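Local structure of tRNA (adenine(58)-N(1))-methyltransferase TrmI (Thermus thermophilus, 2PWY) at residues Y20-K25 with E40-A45; G49-H54 with L59-P64; M98-A103 with L112-A117; K179-A184 with L205-A210. The protein catalyses the S-adenosyl-L-methionine-dependent methylation of adenine 58 of tRNA at N1 and is required for growth of the organism at extreme temperatures. All coordinates share one frame; numbering follows the deposited sequence.

Interaction 1 of 4, residues Y20-K25 with E40-A45; sequences YLVFPK and EALLEA
E40 carries the polar end of this contact: its OE2 is hydrogen-bonded to the backbone N of G27, just beyond 20-25, and stands 4.4 Å from K25 O, a contact and not a bond, since both oxygens are acceptors. The E40 CB points away from the strand segment, but a bend at chi2 (79°) folds the carboxylate back toward it. K25 adds a second tie close by, its N being hydrogen-bonded to ND1 of H39 at the start of the helix. Next the helix lays L43 against the ring of P24. L43 CD2 sits 3.8 Å from P24 CB and 3.9 Å from P24 CG, while the other methyl, L43 CD1, also reaches P24 CB at 4.1 Å, so the branched end of the leucine closes on CB, with CD2 reaching over to CG. Here helix 39-45 packs on the four-stranded antiparallel sheet of the small N-terminal domain, which may help to recognise tRNA; strand 19-22 is an outermost strand of that sheet within the chain. Deeper in, V22 and L42 meet at about a right angle, CG1 of V22 being 4.2 Å from CD1 of L42. The valine puts CG1 there because it is anti to the backbone N (chi1 176°). L10 and L12 of strand 10-13 touch L42 and also meet P24 and V22 respectively; V51 of strand 50-52 touches L42 and A45.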
loop_
_atom_site.group_PDB
_atom_site.type_symbol
_atom_site.label_atom_id
_atom_site.label_comp_id
_atom_site.label_asym_id
_atom_site.label_seq_id
_atom_site.Cartn_x
_atom_site.Cartn_y
_atom_site.Cartn_z
ATOM N N TYR A 20 5.800 5.651 -28.336
ATOM C CA TYR A 20 5.012 6.134 -29.463
ATOM C C TYR A 20 4.350 4.968 -30.162
ATOM O O TYR A 20 5.017 4.004 -30.536
ATOM C CB TYR A 20 5.897 6.857 -30.481
ATOM C CG TYR A 20 6.808 7.912 -29.901
ATOM C CD1 TYR A 20 6.436 9.259 -29.904
ATOM C CD2 TYR A 20 8.051 7.570 -29.364
ATOM C CE1 TYR A 20 7.278 10.237 -29.372
ATOM C CE2 TYR A 20 8.899 8.545 -28.833
ATOM C CZ TYR A 20 8.503 9.871 -28.842
ATOM O OH TYR A 20 9.338 10.839 -28.312
ATOM N N LEU A 21 3.041 5.076 -30.355
ATOM C CA LEU A 21 2.287 4.062 -31.061
ATOM C C LEU A 21 2.247 4.446 -32.533
ATOM O O LEU A 21 1.857 5.564 -32.893
ATOM C CB LEU A 21 0.880 3.946 -30.463
ATOM C CG LEU A 21 0.031 2.691 -30.657
ATOM C CD1 LEU A 21 0.702 1.406 -30.149
ATOM C CD2 LEU A 21 -1.300 2.895 -29.948
ATOM N N VAL A 22 2.686 3.525 -33.379
ATOM C CA VAL A 22 2.801 3.783 -34.811
ATOM C C VAL A 22 2.027 2.715 -35.571
ATOM O O VAL A 22 2.149 1.521 -35.289
ATOM C CB VAL A 22 4.290 3.843 -35.253
ATOM C CG1 VAL A 22 4.417 4.013 -36.764
ATOM C CG2 VAL A 22 5.019 4.970 -34.514
ATOM N N PHE A 23 1.196 3.163 -36.505
ATOM C CA PHE A 23 0.449 2.273 -37.378
ATOM C C PHE A 23 1.144 2.341 -38.740
ATOM O O PHE A 23 0.925 3.280 -39.511
ATOM C CB PHE A 23 -1.023 2.696 -37.449
ATOM C CG PHE A 23 -1.724 2.667 -36.111
ATOM C CD1 PHE A 23 -2.454 1.551 -35.717
ATOM C CD2 PHE A 23 -1.627 3.749 -35.234
ATOM C CE1 PHE A 23 -3.093 1.513 -34.464
ATOM C CE2 PHE A 23 -2.257 3.727 -33.981
ATOM C CZ PHE A 23 -2.993 2.607 -33.594
ATOM N N PRO A 24 2.023 1.365 -39.019
ATOM C CA PRO A 24 2.909 1.478 -40.185
ATOM C C PRO A 24 2.147 1.488 -41.501
ATOM O O PRO A 24 1.116 0.828 -41.633
ATOM C CB PRO A 24 3.790 0.223 -40.091
ATOM C CG PRO A 24 3.616 -0.278 -38.694
ATOM C CD PRO A 24 2.250 0.117 -38.274
ATOM N N LYS A 25 2.653 2.258 -42.456
ATOM C CA LYS A 25 2.102 2.289 -43.806
ATOM C C LYS A 25 3.255 2.539 -44.772
ATOM O O LYS A 25 4.209 3.236 -44.436
ATOM C CB LYS A 25 1.004 3.357 -43.929
ATOM C CG LYS A 25 1.488 4.792 -43.816
ATOM C CD LYS A 25 0.356 5.778 -43.577
ATOM C CE LYS A 25 0.833 7.202 -43.860
ATOM N NZ LYS A 25 0.010 8.239 -43.162
ATOM N N GLU A 40 9.143 1.681 -43.290
ATOM C CA GLU A 40 9.812 0.475 -43.782
ATOM C C GLU A 40 10.979 0.062 -42.883
ATOM O O GLU A 40 11.188 -1.133 -42.655
ATOM C CB GLU A 40 10.318 0.679 -45.213
ATOM C CG GLU A 40 9.217 0.858 -46.252
ATOM C CD GLU A 40 8.609 2.263 -46.294
ATOM O OE1 GLU A 40 9.076 3.175 -45.569
ATOM O OE2 GLU A 40 7.655 2.454 -47.075
ATOM N N ALA A 41 11.732 1.037 -42.380
ATOM C CA ALA A 41 12.894 0.734 -41.525
ATOM C C ALA A 41 12.429 0.072 -40.233
ATOM O O ALA A 41 13.105 -0.812 -39.693
ATOM C CB ALA A 41 13.691 1.982 -41.214
ATOM N N LEU A 42 11.274 0.521 -39.742
ATOM C CA LEU A 42 10.677 -0.001 -38.514
ATOM C C LEU A 42 10.269 -1.446 -38.689
ATOM O O LEU A 42 10.560 -2.293 -37.844
ATOM C CB LEU A 42 9.468 0.839 -38.095
ATOM C CG LEU A 42 9.725 2.326 -37.845
ATOM C CD1 LEU A 42 8.415 3.075 -37.572
ATOM C CD2 LEU A 42 10.710 2.559 -36.717
ATOM N N LEU A 43 9.597 -1.722 -39.799
ATOM C CA LEU A 43 9.155 -3.067 -40.121
ATOM C C LEU A 43 10.352 -3.991 -40.338
ATOM O O LEU A 43 10.351 -5.149 -39.907
ATOM C CB LEU A 43 8.237 -3.032 -41.344
ATOM C CG LEU A 43 6.957 -2.184 -41.185
ATOM C CD1 LEU A 43 6.399 -1.784 -42.546
ATOM C CD2 LEU A 43 5.896 -2.913 -40.364
ATOM N N GLU A 44 11.386 -3.464 -40.986
ATOM C CA GLU A 44 12.604 -4.227 -41.216
ATOM C C GLU A 44 13.306 -4.606 -39.909
ATOM O O GLU A 44 13.754 -5.745 -39.753
ATOM C CB GLU A 44 13.513 -3.471 -42.185
ATOM C CG GLU A 44 13.040 -3.686 -43.618
ATOM C CD GLU A 44 13.365 -2.549 -44.578
ATOM O OE1 GLU A 44 14.102 -1.611 -44.192
ATOM O OE2 GLU A 44 12.867 -2.608 -45.730
ATOM N N ALA A 45 13.373 -3.661 -38.970
ATOM C CA ALA A 45 13.965 -3.920 -37.657
ATOM C C ALA A 45 13.112 -4.959 -36.930
ATOM O O ALA A 45 13.625 -5.945 -36.377
ATOM C CB ALA A 45 14.057 -2.636 -36.853
#

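Interaction 2 of 4, residues G49-H54 with L59-P64; sequences GVVRTH and LSVHRP. With SO4 (sulfate ion), chain D.
V51 and L59 form the hydrogen-bonded pair at the heart of this contact: V51 N gives its proton to L59 O at 2.9 Å, and L59 N returns one to V51 O at 2.9 Å. A third backbone bond, from V61 N to G49 O at 2.9 Å, is nearly straight at the hydrogen (170°) although the donor is tilted 30° from the carbonyl plane. V50 and S60 are the non-hydrogen-bonded pair between these bonds, and the CA of V50 leans on L59 O in a CA-H...O contact. The two strands, 50-52 and 59-62, run antiparallel at 158° as the arms of a beta hairpin, at one end of the four-stranded sheet of the N-terminal domain. The face bearing V51 and L59 is closely filled. V37 touches V51, T53 and L59, while L42 and A45 of helix 39-45 lie against V51; toward the G49 end V51 CG2 comes to 4.4 Å from V61 CG2. The face of V50 and S60 is looser and more polar. V50 is exposed there, with CG1 4.1 Å from S60 CA, whereas S60 OG is held by H62 NE2 at 2.9 Å and also by the carbonyl of K13. The other ring nitrogen of H62, ND1, is hydrogen-bonded to OD1 of D191 of a second subunit. At the exposed end R52, bent at chi3, turns the edge of its guanidinium to a sulfate, probably from the crystallisation liquor; NH2 bonds to O4 of the sulfate at 2.7 Å and NH1, at a longer 3.3 Å, to O3.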
loop_
_atom_site.group_PDB
_atom_site.type_symbol
_atom_site.label_atom_id
_atom_site.label_comp_id
_atom_site.label_asym_id
_atom_site.label_seq_id
_atom_site.Cartn_x
_atom_site.Cartn_y
_atom_site.Cartn_z
ATOM N N GLY A 49 13.874 -5.358 -32.361
ATOM C CA GLY A 49 14.957 -4.710 -33.096
ATOM C C GLY A 49 15.102 -3.239 -32.764
ATOM O O GLY A 49 14.370 -2.709 -31.918
ATOM N N VAL A 50 16.052 -2.575 -33.428
ATOM C CA VAL A 50 16.296 -1.151 -33.191
ATOM C C VAL A 50 16.581 -0.418 -34.497
ATOM O O VAL A 50 17.008 -1.029 -35.480
ATOM C CB VAL A 50 17.468 -0.887 -32.180
ATOM C CG1 VAL A 50 17.192 -1.505 -30.822
ATOM C CG2 VAL A 50 18.815 -1.362 -32.737
ATOM N N VAL A 51 16.320 0.886 -34.503
ATOM C CA VAL A 51 16.740 1.762 -35.586
ATOM C C VAL A 51 17.601 2.863 -34.968
ATOM O O VAL A 51 17.126 3.633 -34.130
ATOM C CB VAL A 51 15.540 2.380 -36.367
ATOM C CG1 VAL A 51 16.045 3.306 -37.477
ATOM C CG2 VAL A 51 14.627 1.281 -36.956
ATOM N N ARG A 52 18.874 2.914 -35.366
ATOM C CA ARG A 52 19.791 3.941 -34.869
ATOM C C ARG A 52 19.568 5.250 -35.632
ATOM O O ARG A 52 19.538 5.263 -36.869
ATOM C CB ARG A 52 21.245 3.515 -35.062
ATOM C CG ARG A 52 21.685 2.265 -34.304
ATOM C CD ARG A 52 23.217 2.164 -34.350
ATOM N NE ARG A 52 23.725 1.949 -35.711
ATOM C CZ ARG A 52 24.932 2.318 -36.142
ATOM N NH1 ARG A 52 25.780 2.945 -35.332
ATOM N NH2 ARG A 52 25.292 2.071 -37.397
ATOM N N THR A 53 19.411 6.349 -34.905
ATOM C CA THR A 53 19.294 7.648 -35.574
ATOM C C THR A 53 20.470 8.562 -35.188
ATOM O O THR A 53 21.613 8.092 -35.136
ATOM C CB THR A 53 17.906 8.291 -35.342
ATOM O OG1 THR A 53 17.722 8.525 -33.949
ATOM C CG2 THR A 53 16.790 7.354 -35.829
ATOM N N HIS A 54 20.205 9.847 -34.941
ATOM C CA HIS A 54 21.283 10.821 -34.704
ATOM C C HIS A 54 21.662 11.009 -33.246
ATOM O O HIS A 54 20.850 10.756 -32.348
ATOM C CB HIS A 54 20.916 12.187 -35.288
ATOM C CG HIS A 54 20.732 12.164 -36.767
ATOM N ND1 HIS A 54 21.786 12.005 -37.642
ATOM C CD2 HIS A 54 19.618 12.261 -37.528
ATOM C CE1 HIS A 54 21.330 12.019 -38.882
ATOM N NE2 HIS A 54 20.016 12.171 -38.841
ATOM N N LEU A 59 15.836 4.078 -31.535
ATOM C CA LEU A 59 14.432 3.745 -31.357
ATOM C C LEU A 59 14.293 2.236 -31.270
ATOM O O LEU A 59 14.605 1.523 -32.229
ATOM C CB LEU A 59 13.598 4.283 -32.528
ATOM C CG LEU A 59 13.723 5.796 -32.764
ATOM C CD1 LEU A 59 13.020 6.198 -34.044
ATOM C CD2 LEU A 59 13.181 6.595 -31.568
ATOM N N SER A 60 13.823 1.741 -30.130
ATOM C CA SER A 60 13.607 0.307 -30.009
ATOM C C SER A 60 12.212 0.024 -30.536
ATOM O O SER A 60 11.273 0.778 -30.263
ATOM C CB SER A 60 13.753 -0.166 -28.570
ATOM O OG SER A 60 12.852 0.523 -27.738
ATOM N N VAL A 61 12.090 -1.059 -31.290
ATOM C CA VAL A 61 10.842 -1.394 -31.957
ATOM C C VAL A 61 10.166 -2.557 -31.236
ATOM O O VAL A 61 10.818 -3.560 -30.904
ATOM C CB VAL A 61 11.086 -1.767 -33.442
ATOM C CG1 VAL A 61 9.793 -2.154 -34.119
ATOM C CG2 VAL A 61 11.777 -0.608 -34.192
ATOM N N HIS A 62 8.862 -2.414 -31.002
ATOM C CA HIS A 62 8.095 -3.379 -30.217
ATOM C C HIS A 62 6.732 -3.707 -30.824
ATOM O O HIS A 62 6.104 -2.866 -31.478
ATOM C CB HIS A 62 7.864 -2.861 -28.786
ATOM C CG HIS A 62 9.120 -2.497 -28.066
ATOM N ND1 HIS A 62 9.955 -3.435 -27.502
ATOM C CD2 HIS A 62 9.681 -1.290 -27.813
ATOM C CE1 HIS A 62 10.984 -2.825 -26.939
ATOM N NE2 HIS A 62 10.848 -1.522 -27.122
ATOM N N ARG A 63 6.303 -4.944 -30.611
ATOM C CA ARG A 63 4.898 -5.299 -30.690
ATOM C C ARG A 63 4.313 -4.875 -29.339
ATOM O O ARG A 63 4.733 -5.407 -28.307
ATOM C CB ARG A 63 4.725 -6.811 -30.873
ATOM C CG ARG A 63 3.315 -7.286 -30.584
ATOM C CD ARG A 63 3.230 -8.778 -30.463
ATOM N NE ARG A 63 1.852 -9.218 -30.221
ATOM C CZ ARG A 63 1.372 -10.395 -30.613
ATOM N NH1 ARG A 63 2.153 -11.254 -31.269
ATOM N NH2 ARG A 63 0.115 -10.715 -30.366
ATOM N N PRO A 64 3.375 -3.909 -29.326
ATOM C CA PRO A 64 2.857 -3.443 -28.027
ATOM C C PRO A 64 2.063 -4.549 -27.356
ATOM O O PRO A 64 1.286 -5.240 -28.022
ATOM C CB PRO A 64 1.923 -2.275 -28.391
ATOM C CG PRO A 64 1.614 -2.457 -29.862
ATOM C CD PRO A 64 2.742 -3.219 -30.473
HETATM S S SO4 D . 28.910 3.214 -37.619
HETATM O O1 SO4 D . 28.824 4.669 -37.578
HETATM O O2 SO4 D . 30.140 2.833 -38.303
HETATM O O3 SO4 D . 28.910 2.684 -36.256
HETATM O O4 SO4 D . 27.777 2.677 -38.374
HETATM O O HOH W 1 13.440 -3.559 -29.144
#

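Interaction 3 of 4, residues M98-A103 with L112-A117; sequences MRVLEA and LFLARA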
loop_
_atom_site.group_PDB
_atom_site.type_symbol
_atom_site.label_atom_id
_atom_site.label_comp_id
_atom_site.label_asym_id
_atom_site.label_seq_id
_atom_site.Cartn_x
_atom_site.Cartn_y
_atom_site.Cartn_z
ATOM N N MET A 98 -17.097 -18.416 -22.836
ATOM C CA MET A 98 -18.103 -17.716 -22.042
ATOM C C MET A 98 -18.677 -16.496 -22.761
ATOM O O MET A 98 -18.075 -15.987 -23.710
ATOM C CB MET A 98 -17.538 -17.315 -20.683
ATOM C CG MET A 98 -17.477 -18.475 -19.701
ATOM S SD MET A 98 -16.885 -17.961 -18.082
ATOM C CE MET A 98 -16.741 -19.532 -17.227
ATOM N N ARG A 99 -19.822 -16.029 -22.266
ATOM C CA ARG A 99 -20.514 -14.869 -22.825
ATOM C C ARG A 99 -20.568 -13.803 -21.738
ATOM O O ARG A 99 -21.122 -14.040 -20.662
ATOM C CB ARG A 99 -21.917 -15.267 -23.274
ATOM C CG ARG A 99 -21.916 -16.413 -24.272
ATOM C CD ARG A 99 -23.323 -16.898 -24.611
ATOM N NE ARG A 99 -23.932 -16.137 -25.706
ATOM C CZ ARG A 99 -24.914 -15.258 -25.542
ATOM N NH1 ARG A 99 -25.395 -15.032 -24.329
ATOM N NH2 ARG A 99 -25.428 -14.611 -26.588
ATOM N N VAL A 100 -19.969 -12.650 -22.017
ATOM C CA VAL A 100 -19.877 -11.584 -21.023
ATOM C C VAL A 100 -20.556 -10.311 -21.519
ATOM O O VAL A 100 -20.366 -9.902 -22.663
ATOM C CB VAL A 100 -18.399 -11.329 -20.593
ATOM C CG1 VAL A 100 -17.511 -10.918 -21.789
ATOM C CG2 VAL A 100 -18.328 -10.296 -19.470
ATOM N N LEU A 101 -21.344 -9.706 -20.635
ATOM C CA LEU A 101 -22.040 -8.458 -20.929
ATOM C C LEU A 101 -21.183 -7.300 -20.427
ATOM O O LEU A 101 -20.669 -7.347 -19.303
ATOM C CB LEU A 101 -23.392 -8.450 -20.215
ATOM C CG LEU A 101 -24.347 -7.289 -20.499
ATOM C CD1 LEU A 101 -24.823 -7.285 -21.952
ATOM C CD2 LEU A 101 -25.538 -7.371 -19.501
ATOM N N GLU A 102 -21.050 -6.261 -21.251
ATOM C CA GLU A 102 -20.250 -5.098 -20.885
ATOM C C GLU A 102 -20.963 -3.785 -21.150
ATOM O O GLU A 102 -21.576 -3.611 -22.201
ATOM C CB GLU A 102 -18.918 -5.071 -21.665
ATOM C CG GLU A 102 -18.068 -3.839 -21.324
ATOM C CD GLU A 102 -16.858 -3.615 -22.241
ATOM O OE1 GLU A 102 -16.923 -3.913 -23.457
ATOM O OE2 GLU A 102 -15.826 -3.123 -21.723
ATOM N N ALA A 103 -20.858 -2.856 -20.204
ATOM C CA ALA A 103 -21.181 -1.445 -20.476
ATOM C C ALA A 103 -20.380 -0.549 -19.519
ATOM O O ALA A 103 -20.139 -0.949 -18.382
ATOM C CB ALA A 103 -22.690 -1.195 -20.317
ATOM N N LEU A 112 -11.114 -5.187 -24.890
ATOM C CA LEU A 112 -10.016 -6.022 -25.363
ATOM C C LEU A 112 -9.626 -7.112 -24.365
ATOM O O LEU A 112 -9.407 -8.266 -24.758
ATOM C CB LEU A 112 -8.821 -5.141 -25.742
ATOM C CG LEU A 112 -8.992 -4.397 -27.079
ATOM C CD1 LEU A 112 -7.980 -3.265 -27.172
ATOM C CD2 LEU A 112 -8.870 -5.362 -28.299
ATOM N N PHE A 113 -9.574 -6.759 -23.080
ATOM C CA PHE A 113 -9.275 -7.736 -22.025
ATOM C C PHE A 113 -10.350 -8.828 -21.987
ATOM O O PHE A 113 -10.048 -10.034 -21.942
ATOM C CB PHE A 113 -9.156 -7.044 -20.661
ATOM C CG PHE A 113 -7.776 -6.512 -20.388
ATOM C CD1 PHE A 113 -7.368 -5.294 -20.922
ATOM C CD2 PHE A 113 -6.877 -7.258 -19.619
ATOM C CE1 PHE A 113 -6.058 -4.801 -20.685
ATOM C CE2 PHE A 113 -5.579 -6.779 -19.375
ATOM C CZ PHE A 113 -5.172 -5.559 -19.908
ATOM N N LEU A 114 -11.608 -8.402 -22.035
ATOM C CA LEU A 114 -12.745 -9.338 -22.044
ATOM C C LEU A 114 -12.713 -10.279 -23.263
ATOM O O LEU A 114 -12.962 -11.492 -23.152
ATOM C CB LEU A 114 -14.074 -8.558 -22.000
ATOM C CG LEU A 114 -14.349 -7.673 -20.765
ATOM C CD1 LEU A 114 -15.671 -6.919 -20.976
ATOM C CD2 LEU A 114 -14.355 -8.468 -19.463
ATOM N N ALA A 115 -12.381 -9.712 -24.420
ATOM C CA ALA A 115 -12.353 -10.457 -25.683
ATOM C C ALA A 115 -11.259 -11.531 -25.705
ATOM O O ALA A 115 -11.486 -12.627 -26.190
ATOM C CB ALA A 115 -12.204 -9.485 -26.864
ATOM N N ARG A 116 -10.079 -11.222 -25.163
ATOM C CA ARG A 116 -9.034 -12.242 -24.982
ATOM C C ARG A 116 -9.494 -13.365 -24.090
ATOM O O ARG A 116 -9.219 -14.539 -24.379
ATOM C CB ARG A 116 -7.789 -11.651 -24.344
ATOM C CG ARG A 116 -6.897 -10.891 -25.291
ATOM C CD ARG A 116 -5.611 -10.561 -24.571
ATOM N NE ARG A 116 -4.634 -10.039 -25.506
ATOM C CZ ARG A 116 -3.392 -9.694 -25.184
ATOM N NH1 ARG A 116 -2.967 -9.805 -23.931
ATOM N NH2 ARG A 116 -2.585 -9.232 -26.136
ATOM N N ALA A 117 -10.151 -13.006 -22.981
ATOM C CA ALA A 117 -10.555 -13.983 -21.977
ATOM C C ALA A 117 -11.573 -14.996 -22.485
ATOM O O ALA A 117 -11.476 -16.174 -22.172
ATOM C CB ALA A 117 -11.070 -13.289 -20.720
#
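E102 stretches from its strand with CG anti to the backbone N (chi1 179°) and the chain extended beyond it, while L114, with CG anti to its carbonyl carbon (chi1 -62°), reaches from the helix to meet that chain at a slant. A single L114 methyl makes the contact with E102: L114 CD1 is 3.7 Å from E102 CD, 3.8 Å from E102 CB and 3.9 Å from E102 CG, and thus rests against both the aliphatic stem and the carboxylate carbon. Two residues earlier on the strand, V100 crosses L114 at about a right angle, its CG1 4.2 Å from L114 CB. The buried carboxylate is satisfied at OE1, which is hydrogen-bonded to OG of S126 and OG1 of T111; the E102 side chain also comes within about 4 Å of the bound S-adenosyl-L-homocysteine, nearest atoms. With an alanine here, S126 and T111 would probably lose their shared acceptor and a gap is likely to open beside L114 CD1. Strand 99-103 and helix 109-118 are the first two elements of a beta-alpha-beta unit of the Rossmann-like class I methyltransferase fold. V124 of the next strand, 123-128, touches both V100 and L114, and A171 of strand 167-173 meets L114 as well. On its outer side the helix packs F113 against L66 and L70 of helix 66-72, and R116 forms a salt bridge to D93 of a second subunit.

Interaction 4 of 4, residues K179-A184 with L205-A210; sequences KVLEKA and LELVRA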
loop_
_atom_site.group_PDB
_atom_site.type_symbol
_atom_site.label_atom_id
_atom_site.label_comp_id
_atom_site.label_asym_id
_atom_site.label_seq_id
_atom_site.Cartn_x
_atom_site.Cartn_y
_atom_site.Cartn_z
ATOM N N LYS A 179 -28.267 2.061 -12.157
ATOM C CA LYS A 179 -29.291 2.163 -13.202
ATOM C C LYS A 179 -29.429 0.935 -14.103
ATOM O O LYS A 179 -30.456 0.767 -14.762
ATOM C CB LYS A 179 -29.060 3.402 -14.063
ATOM C CG LYS A 179 -29.262 4.713 -13.329
ATOM C CD LYS A 179 -29.257 5.875 -14.319
ATOM C CE LYS A 179 -29.245 7.223 -13.628
ATOM N NZ LYS A 179 -30.148 7.297 -12.458
ATOM N N VAL A 180 -28.398 0.087 -14.140
ATOM C CA VAL A 180 -28.381 -1.087 -15.029
ATOM C C VAL A 180 -28.484 -2.420 -14.271
ATOM O O VAL A 180 -28.358 -3.500 -14.869
ATOM C CB VAL A 180 -27.140 -1.086 -16.002
ATOM C CG1 VAL A 180 -27.081 0.198 -16.799
ATOM C CG2 VAL A 180 -25.813 -1.316 -15.252
ATOM N N LEU A 181 -28.713 -2.346 -12.963
ATOM C CA LEU A 181 -28.749 -3.550 -12.120
ATOM C C LEU A 181 -29.939 -4.462 -12.438
ATOM O O LEU A 181 -29.836 -5.680 -12.359
ATOM C CB LEU A 181 -28.763 -3.186 -10.638
ATOM C CG LEU A 181 -27.446 -2.678 -10.037
ATOM C CD1 LEU A 181 -27.655 -2.362 -8.563
ATOM C CD2 LEU A 181 -26.285 -3.679 -10.229
ATOM N N GLU A 182 -31.076 -3.869 -12.772
ATOM C CA GLU A 182 -32.241 -4.658 -13.170
ATOM C C GLU A 182 -31.921 -5.507 -14.423
ATOM O O GLU A 182 -32.154 -6.723 -14.453
ATOM C CB GLU A 182 -33.430 -3.735 -13.418
ATOM C CG GLU A 182 -34.725 -4.496 -13.766
ATOM C CD GLU A 182 -35.900 -3.564 -14.006
ATOM O OE1 GLU A 182 -36.034 -2.546 -13.291
ATOM O OE2 GLU A 182 -36.702 -3.854 -14.917
ATOM N N LYS A 183 -31.376 -4.858 -15.442
ATOM C CA LYS A 183 -30.994 -5.553 -16.671
ATOM C C LYS A 183 -29.882 -6.581 -16.417
ATOM O O LYS A 183 -29.946 -7.714 -16.919
ATOM C CB LYS A 183 -30.568 -4.542 -17.740
ATOM C CG LYS A 183 -30.456 -5.108 -19.143
ATOM C CD LYS A 183 -31.805 -5.543 -19.719
ATOM C CE LYS A 183 -32.752 -4.370 -19.895
ATOM N NZ LYS A 183 -33.954 -4.707 -20.693
ATOM N N ALA A 184 -28.865 -6.188 -15.640
ATOM C CA ALA A 184 -27.772 -7.113 -15.286
ATOM C C ALA A 184 -28.252 -8.337 -14.509
ATOM O O ALA A 184 -27.805 -9.446 -14.779
ATOM C CB ALA A 184 -26.670 -6.380 -14.500
ATOM N N LEU A 205 -20.400 2.951 -2.181
ATOM C CA LEU A 205 -21.424 2.823 -1.156
ATOM C C LEU A 205 -22.817 2.914 -1.763
ATOM O O LEU A 205 -23.714 2.173 -1.359
ATOM C CB LEU A 205 -21.220 3.874 -0.049
ATOM C CG LEU A 205 -19.946 3.673 0.784
ATOM C CD1 LEU A 205 -19.627 4.954 1.566
ATOM C CD2 LEU A 205 -20.091 2.467 1.718
ATOM N N GLU A 206 -22.989 3.811 -2.736
ATOM C CA GLU A 206 -24.264 3.943 -3.432
ATOM C C GLU A 206 -24.634 2.638 -4.156
ATOM O O GLU A 206 -25.782 2.187 -4.069
ATOM C CB GLU A 206 -24.261 5.139 -4.402
ATOM C CG GLU A 206 -25.635 5.395 -5.023
ATOM C CD GLU A 206 -25.803 6.802 -5.603
ATOM O OE1 GLU A 206 -24.875 7.642 -5.502
ATOM O OE2 GLU A 206 -26.894 7.059 -6.157
ATOM N N LEU A 207 -23.664 2.037 -4.849
ATOM C CA LEU A 207 -23.888 0.767 -5.549
ATOM C C LEU A 207 -24.246 -0.366 -4.571
ATOM O O LEU A 207 -25.169 -1.153 -4.821
ATOM C CB LEU A 207 -22.672 0.382 -6.412
ATOM C CG LEU A 207 -22.732 -1.009 -7.073
ATOM C CD1 LEU A 207 -23.969 -1.124 -7.998
ATOM C CD2 LEU A 207 -21.447 -1.265 -7.859
ATOM N N VAL A 208 -23.523 -0.427 -3.456
ATOM C CA VAL A 208 -23.777 -1.437 -2.426
ATOM C C VAL A 208 -25.215 -1.329 -1.919
ATOM O O VAL A 208 -25.913 -2.337 -1.826
ATOM C CB VAL A 208 -22.733 -1.346 -1.271
ATOM C CG1 VAL A 208 -23.204 -2.107 -0.011
ATOM C CG2 VAL A 208 -21.391 -1.888 -1.763
ATOM N N ARG A 209 -25.662 -0.105 -1.640
ATOM C CA ARG A 209 -27.045 0.113 -1.185
ATOM C C ARG A 209 -28.058 -0.235 -2.278
ATOM O O ARG A 209 -29.043 -0.930 -2.012
ATOM C CB ARG A 209 -27.236 1.550 -0.687
ATOM N N ALA A 210 -27.794 0.199 -3.512
ATOM C CA ALA A 210 -28.687 -0.077 -4.647
ATOM C C ALA A 210 -28.845 -1.575 -4.928
ATOM O O ALA A 210 -29.933 -2.032 -5.271
ATOM C CB ALA A 210 -28.202 0.646 -5.890
#
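L181 drives the tip of its side chain between L207 and A210. Its CD1 touches L207 CD1 at 3.9 Å and the backbone carbon C of A210 at 3.9 Å, with A210 CB a little farther from L181 CD1 at 4.1 Å. The second methyl, L181 CD2, also reaches L207 CD1, at 4.1 Å, so one methyl of L207 is straddled by the leucine's fork. The two leucine side chains cross obliquely. L207 has its CG anti to the backbone N (chi1 174°), which swings its end toward L181 although its CB leaves the backbone at an angle to the other helix. In the second shell, L194 of strand 192-198 and F216 of strand 216-232 flank L181, while A196 and L198 support L207, so both helices, either side of strand 192-198 in the chain, rest on one face of the class I-like methyltransferase sheet. L181 opens helix 181-187, with V180 at the N-cap position; V180 O accepts the first-turn bond from A184 N at 2.8 Å. V180 also touches the bound S-adenosyl-L-homocysteine, whereas the L181 side chain remains about 11 Å from that ligand at the nearest atoms. Farther out, L205 and V208 pack on V231 of a second subunit. Methyl groups and one backbone carbon make up the whole meeting, so the helices are probably held here by close fit and exclusion of water; no directional bond joins these segments.

Overall arrangement
Along the chain the four contacts follow in series. Interactions 1 and 2 have centres 9 Å apart and touch, A45 CB lying 3.6 Å from V50 O; helix 39-45 leads into strand 50-52, and both contacts reach the same four-stranded antiparallel sheet of the small N-terminal domain. Interactions 3 and 4 belong to the catalytic domain, with centres 20 Å apart, near the S-adenosyl-L-homocysteine pocket; interaction 3 joins a helix to the large mixed sheet, and interaction 4 joins two helices lying on it. Interactions 2 and 4 are about 47 Å apart between centres, on opposite sides of the chain's centre. Interactions 2, 3 and 4 each touch a second subunit, so both domains take part in intersubunit contacts.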